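Local coordinates for protein cellobiose 2-epimerase (Spirochaeta thermophila DSM 6192, PDB 5ZIG) that probably catalyses the reversible epimerization of cellobiose to 4-O-beta-D-glucopyranosyl-D-mannose, at residues A[55-68]-A[82-94]. Numbering follows the deposited sequence.
Sequences KGLVMTARHLWTFS and AAGNAYRFLTHAL
Helix 57-68 and helix 82-94 run nearly antiparallel, their axes 8.2 Å apart and crossing at -150°. The backbones come nearest at Phe67 and Ala83, where the CA atoms are 5.0 Å apart. Here helix 82-94 carries Ala82, Ala83 and Ala86. Ala82 CB sits over the centre of one face of the Phe67 ring, a CH-pi contact 3.7 Å from the centroid. Ala86 CB packs on the backbone of Leu64. Leu64 is a knob among Ala83, Ala86, Tyr87 and Leu90. With CG anti to the backbone N (chi1 -180°), chi2 of 54° turns CD1 to Ala83 O (3.2 Å) and Tyr87 CB, and CD2 to Leu90 CD2. Thr60, a second knob, sits among Ala86, Phe89, Leu90 and Leu94, and meets Leu94 tip to tip, CB to CD1 at 3.6 Å. Its OG1 donates back to Gly56 O (2.8 Å), which also accepts from Thr60 N. Consecutive in the chain, the pair forms a helix hairpin within the (alpha/alpha)6 barrel of the N-acylglucosamine 2-epimerase family. Lys55 crosses Phe89 at about a right angle, CD 3.3 Å from CZ, and its NZ forms a salt bridge with Asp35 and hydrogen bonds to Gly39 O and Pro108 O. Thr60 CG2 lies at the ring's edge, and Ala93 CB covers one face. With an alanine in place of Phe89, Lys55 CD would probably lose part of its packing and a gap open beside Thr60 CG2.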
loop_
_atom_site.group_PDB
_atom_site.type_symbol
_atom_site.label_atom_id
_atom_site.label_comp_id
_atom_site.label_asym_id
_atom_site.label_seq_id
_atom_site.Cartn_x
_atom_site.Cartn_y
_atom_site.Cartn_z
ATOM N N LYS A 55 -3.141 -9.513 16.493
ATOM C CA LYS A 55 -2.330 -9.397 15.290
ATOM C C LYS A 55 -3.218 -9.400 14.051
ATOM O O LYS A 55 -4.033 -10.313 13.854
ATOM C CB LYS A 55 -1.294 -10.515 15.243
ATOM C CG LYS A 55 -0.658 -10.744 16.608
ATOM C CD LYS A 55 0.249 -11.961 16.633
ATOM C CE LYS A 55 1.221 -11.898 17.796
ATOM N NZ LYS A 55 1.873 -13.208 18.048
ATOM N N GLY A 56 -3.069 -8.355 13.233
ATOM C CA GLY A 56 -3.926 -8.171 12.093
ATOM C C GLY A 56 -3.440 -8.923 10.870
ATOM O O GLY A 56 -2.249 -9.198 10.712
ATOM N N LEU A 57 -4.397 -9.243 10.001
ATOM C CA LEU A 57 -4.080 -9.844 8.715
ATOM C C LEU A 57 -3.224 -8.907 7.868
ATOM O O LEU A 57 -2.180 -9.314 7.350
ATOM C CB LEU A 57 -5.379 -10.195 7.987
ATOM C CG LEU A 57 -5.217 -10.602 6.533
ATOM C CD1 LEU A 57 -4.221 -11.768 6.378
ATOM C CD2 LEU A 57 -6.603 -10.931 5.939
ATOM N N VAL A 58 -3.681 -7.659 7.694
ATOM C CA VAL A 58 -2.951 -6.648 6.916
ATOM C C VAL A 58 -1.523 -6.493 7.427
ATOM O O VAL A 58 -0.562 -6.576 6.661
ATOM C CB VAL A 58 -3.690 -5.298 6.961
ATOM C CG1 VAL A 58 -2.990 -4.273 6.066
ATOM C CG2 VAL A 58 -5.152 -5.455 6.579
ATOM N N MET A 59 -1.368 -6.249 8.732
ATOM C CA MET A 59 -0.041 -5.986 9.284
ATOM C C MET A 59 0.890 -7.179 9.083
ATOM O O MET A 59 2.049 -7.014 8.683
ATOM C CB MET A 59 -0.163 -5.628 10.765
ATOM C CG MET A 59 1.145 -5.416 11.494
ATOM S SD MET A 59 1.060 -6.159 13.145
ATOM C CE MET A 59 1.028 -7.888 12.687
ATOM N N THR A 60 0.388 -8.390 9.320
ATOM C CA THR A 60 1.212 -9.583 9.157
ATOM C C THR A 60 1.610 -9.789 7.701
ATOM O O THR A 60 2.746 -10.180 7.411
ATOM C CB THR A 60 0.449 -10.797 9.685
ATOM O OG1 THR A 60 0.167 -10.594 11.079
ATOM C CG2 THR A 60 1.256 -12.095 9.489
ATOM N N ALA A 61 0.680 -9.553 6.770
ATOM C CA ALA A 61 0.998 -9.696 5.352
ATOM C C ALA A 61 1.946 -8.595 4.879
ATOM O O ALA A 61 2.825 -8.841 4.042
ATOM C CB ALA A 61 -0.286 -9.693 4.527
ATOM N N ARG A 62 1.789 -7.380 5.404
ATOM C CA ARG A 62 2.728 -6.303 5.078
ATOM C C ARG A 62 4.150 -6.658 5.505
ATOM O O ARG A 62 5.101 -6.446 4.741
ATOM C CB ARG A 62 2.269 -4.996 5.716
ATOM C CG ARG A 62 1.086 -4.382 4.966
ATOM C CD ARG A 62 0.610 -3.089 5.579
ATOM N NE ARG A 62 -0.510 -2.511 4.834
ATOM C CZ ARG A 62 -1.106 -1.363 5.160
ATOM N NH1 ARG A 62 -0.673 -0.655 6.198
ATOM N NH2 ARG A 62 -2.110 -0.901 4.430
ATOM N N HIS A 63 4.314 -7.235 6.703
ATOM C CA HIS A 63 5.646 -7.657 7.130
ATOM C C HIS A 63 6.176 -8.786 6.259
ATOM O O HIS A 63 7.369 -8.812 5.929
ATOM C CB HIS A 63 5.632 -8.070 8.600
ATOM C CG HIS A 63 5.470 -6.917 9.544
ATOM N ND1 HIS A 63 6.127 -5.714 9.374
ATOM C CD2 HIS A 63 4.696 -6.770 10.647
ATOM C CE1 HIS A 63 5.778 -4.884 10.346
ATOM N NE2 HIS A 63 4.920 -5.506 11.137
ATOM N N LEU A 64 5.307 -9.733 5.876
ATOM C CA LEU A 64 5.728 -10.756 4.923
ATOM C C LEU A 64 6.218 -10.130 3.618
ATOM O O LEU A 64 7.277 -10.502 3.100
ATOM C CB LEU A 64 4.591 -11.737 4.638
ATOM C CG LEU A 64 5.049 -12.821 3.632
ATOM C CD1 LEU A 64 6.331 -13.506 4.114
ATOM C CD2 LEU A 64 3.968 -13.880 3.282
ATOM N N TRP A 65 5.441 -9.195 3.057
ATOM C CA TRP A 65 5.854 -8.550 1.815
ATOM C C TRP A 65 7.162 -7.797 2.020
ATOM O O TRP A 65 8.102 -7.945 1.237
ATOM C CB TRP A 65 4.758 -7.610 1.289
ATOM C CG TRP A 65 5.110 -6.941 -0.051
ATOM C CD1 TRP A 65 4.789 -7.391 -1.308
ATOM C CD2 TRP A 65 5.832 -5.707 -0.243
ATOM N NE1 TRP A 65 5.264 -6.521 -2.258
ATOM C CE2 TRP A 65 5.904 -5.478 -1.632
ATOM C CE3 TRP A 65 6.403 -4.771 0.628
ATOM C CZ2 TRP A 65 6.551 -4.365 -2.175
ATOM C CZ3 TRP A 65 7.050 -3.656 0.078
ATOM C CH2 TRP A 65 7.105 -3.464 -1.302
ATOM N N THR A 66 7.263 -7.041 3.114
ATOM C CA THR A 66 8.452 -6.219 3.326
ATOM C C THR A 66 9.720 -7.070 3.368
ATOM O O THR A 66 10.694 -6.778 2.664
ATOM C CB THR A 66 8.299 -5.393 4.602
ATOM O OG1 THR A 66 7.378 -4.319 4.367
ATOM C CG2 THR A 66 9.648 -4.816 5.051
ATOM N N PHE A 67 9.717 -8.157 4.143
ATOM C CA PHE A 67 10.948 -8.920 4.316
ATOM C C PHE A 67 11.271 -9.818 3.130
ATOM O O PHE A 67 12.446 -10.169 2.935
ATOM C CB PHE A 67 10.891 -9.737 5.611
ATOM C CG PHE A 67 11.109 -8.884 6.834
ATOM C CD1 PHE A 67 12.379 -8.467 7.177
ATOM C CD2 PHE A 67 10.043 -8.448 7.587
ATOM C CE1 PHE A 67 12.585 -7.662 8.280
ATOM C CE2 PHE A 67 10.237 -7.653 8.697
ATOM C CZ PHE A 67 11.497 -7.253 9.043
ATOM N N SER A 68 10.266 -10.202 2.349
ATOM C CA SER A 68 10.531 -10.841 1.063
ATOM C C SER A 68 11.312 -9.905 0.133
ATOM O O SER A 68 12.331 -10.289 -0.450
ATOM C CB SER A 68 9.210 -11.245 0.429
ATOM O OG SER A 68 8.559 -12.241 1.203
ATOM N N ALA A 82 12.853 -13.619 8.982
ATOM C CA ALA A 82 11.678 -12.849 9.369
ATOM C C ALA A 82 10.532 -13.094 8.403
ATOM O O ALA A 82 9.380 -13.245 8.821
ATOM C CB ALA A 82 12.017 -11.356 9.443
ATOM N N ALA A 83 10.833 -13.151 7.104
ATOM C CA ALA A 83 9.797 -13.471 6.132
ATOM C C ALA A 83 9.179 -14.834 6.439
ATOM O O ALA A 83 7.955 -14.969 6.496
ATOM C CB ALA A 83 10.367 -13.426 4.719
ATOM N N GLY A 84 10.019 -15.849 6.646
ATOM C CA GLY A 84 9.512 -17.158 7.029
ATOM C C GLY A 84 8.675 -17.105 8.291
ATOM O O GLY A 84 7.655 -17.791 8.398
ATOM N N ASN A 85 9.092 -16.281 9.262
ATOM C CA ASN A 85 8.304 -16.124 10.479
ATOM C C ASN A 85 6.942 -15.545 10.154
ATOM O O ASN A 85 5.911 -16.046 10.618
ATOM C CB ASN A 85 9.029 -15.236 11.495
ATOM C CG ASN A 85 8.167 -14.932 12.717
ATOM O OD1 ASN A 85 7.356 -15.762 13.146
ATOM N ND2 ASN A 85 8.330 -13.745 13.278
ATOM N N ALA A 86 6.916 -14.470 9.368
ATOM C CA ALA A 86 5.633 -13.886 9.011
ATOM C C ALA A 86 4.811 -14.847 8.168
ATOM O O ALA A 86 3.577 -14.862 8.263
ATOM C CB ALA A 86 5.843 -12.566 8.278
ATOM N N TYR A 87 5.472 -15.678 7.370
ATOM C CA TYR A 87 4.736 -16.595 6.503
ATOM C C TYR A 87 4.062 -17.697 7.319
ATOM O O TYR A 87 2.867 -17.955 7.151
ATOM C CB TYR A 87 5.676 -17.187 5.459
ATOM C CG TYR A 87 5.060 -18.268 4.593
ATOM C CD1 TYR A 87 4.138 -17.958 3.600
ATOM C CD2 TYR A 87 5.406 -19.595 4.777
ATOM C CE1 TYR A 87 3.598 -18.934 2.817
ATOM C CE2 TYR A 87 4.858 -20.589 4.007
ATOM C CZ TYR A 87 3.957 -20.256 3.028
ATOM O OH TYR A 87 3.421 -21.259 2.260
ATOM N N ARG A 88 4.822 -18.355 8.201
ATOM C CA ARG A 88 4.267 -19.420 9.033
ATOM C C ARG A 88 3.075 -18.927 9.848
ATOM O O ARG A 88 2.071 -19.638 9.985
ATOM C CB ARG A 88 5.348 -19.978 9.961
ATOM C CG ARG A 88 6.476 -20.707 9.243
ATOM C CD ARG A 88 7.438 -21.355 10.237
ATOM N NE ARG A 88 8.096 -20.362 11.084
ATOM C CZ ARG A 88 9.303 -19.858 10.845
ATOM N NH1 ARG A 88 9.988 -20.255 9.786
ATOM N NH2 ARG A 88 9.824 -18.956 11.663
ATOM N N PHE A 89 3.167 -17.711 10.397
ATOM C CA PHE A 89 2.055 -17.158 11.165
ATOM C C PHE A 89 0.877 -16.820 10.271
ATOM O O PHE A 89 -0.282 -16.981 10.677
ATOM C CB PHE A 89 2.484 -15.916 11.943
ATOM C CG PHE A 89 1.516 -15.536 13.036
ATOM C CD1 PHE A 89 1.499 -16.228 14.239
ATOM C CD2 PHE A 89 0.613 -14.500 12.850
ATOM C CE1 PHE A 89 0.588 -15.893 15.255
ATOM C CE2 PHE A 89 -0.295 -14.152 13.846
ATOM C CZ PHE A 89 -0.314 -14.861 15.056
ATOM N N LEU A 90 1.154 -16.334 9.060
ATOM C CA LEU A 90 0.089 -16.083 8.103
ATOM C C LEU A 90 -0.649 -17.367 7.741
ATOM O O LEU A 90 -1.877 -17.371 7.607
ATOM C CB LEU A 90 0.659 -15.437 6.846
ATOM C CG LEU A 90 -0.388 -15.189 5.778
ATOM C CD1 LEU A 90 -1.371 -14.125 6.244
ATOM C CD2 LEU A 90 0.305 -14.823 4.444
ATOM N N THR A 91 0.074 -18.465 7.578
ATOM C CA THR A 91 -0.555 -19.645 7.016
ATOM C C THR A 91 -1.003 -20.660 8.055
ATOM O O THR A 91 -1.729 -21.584 7.694
ATOM C CB THR A 91 0.377 -20.326 6.007
ATOM O OG1 THR A 91 1.618 -20.666 6.631
ATOM C CG2 THR A 91 0.610 -19.411 4.832
ATOM N N HIS A 92 -0.603 -20.506 9.321
ATOM C CA HIS A 92 -1.020 -21.394 10.390
ATOM C C HIS A 92 -1.975 -20.746 11.378
ATOM O O HIS A 92 -2.677 -21.469 12.091
ATOM C CB HIS A 92 0.191 -21.910 11.181
ATOM C CG HIS A 92 1.105 -22.791 10.393
ATOM N ND1 HIS A 92 1.627 -22.422 9.171
ATOM C CD2 HIS A 92 1.604 -24.021 10.661
ATOM C CE1 HIS A 92 2.402 -23.392 8.716
ATOM N NE2 HIS A 92 2.406 -24.371 9.602
ATOM N N ALA A 93 -1.995 -19.415 11.467
ATOM C CA ALA A 93 -2.919 -18.710 12.345
ATOM C C ALA A 93 -3.987 -17.949 11.572
ATOM O O ALA A 93 -5.185 -18.194 11.773
ATOM C CB ALA A 93 -2.150 -17.764 13.281
ATOM N N LEU A 94 -3.594 -17.049 10.658
ATOM C CA LEU A 94 -4.583 -16.230 9.960
ATOM C C LEU A 94 -5.345 -17.003 8.880
ATOM O O LEU A 94 -6.453 -16.599 8.491
ATOM C CB LEU A 94 -3.889 -14.997 9.368
ATOM C CG LEU A 94 -3.453 -14.025 10.482
ATOM C CD1 LEU A 94 -2.178 -13.245 10.113
ATOM C CD2 LEU A 94 -4.597 -13.069 10.898
#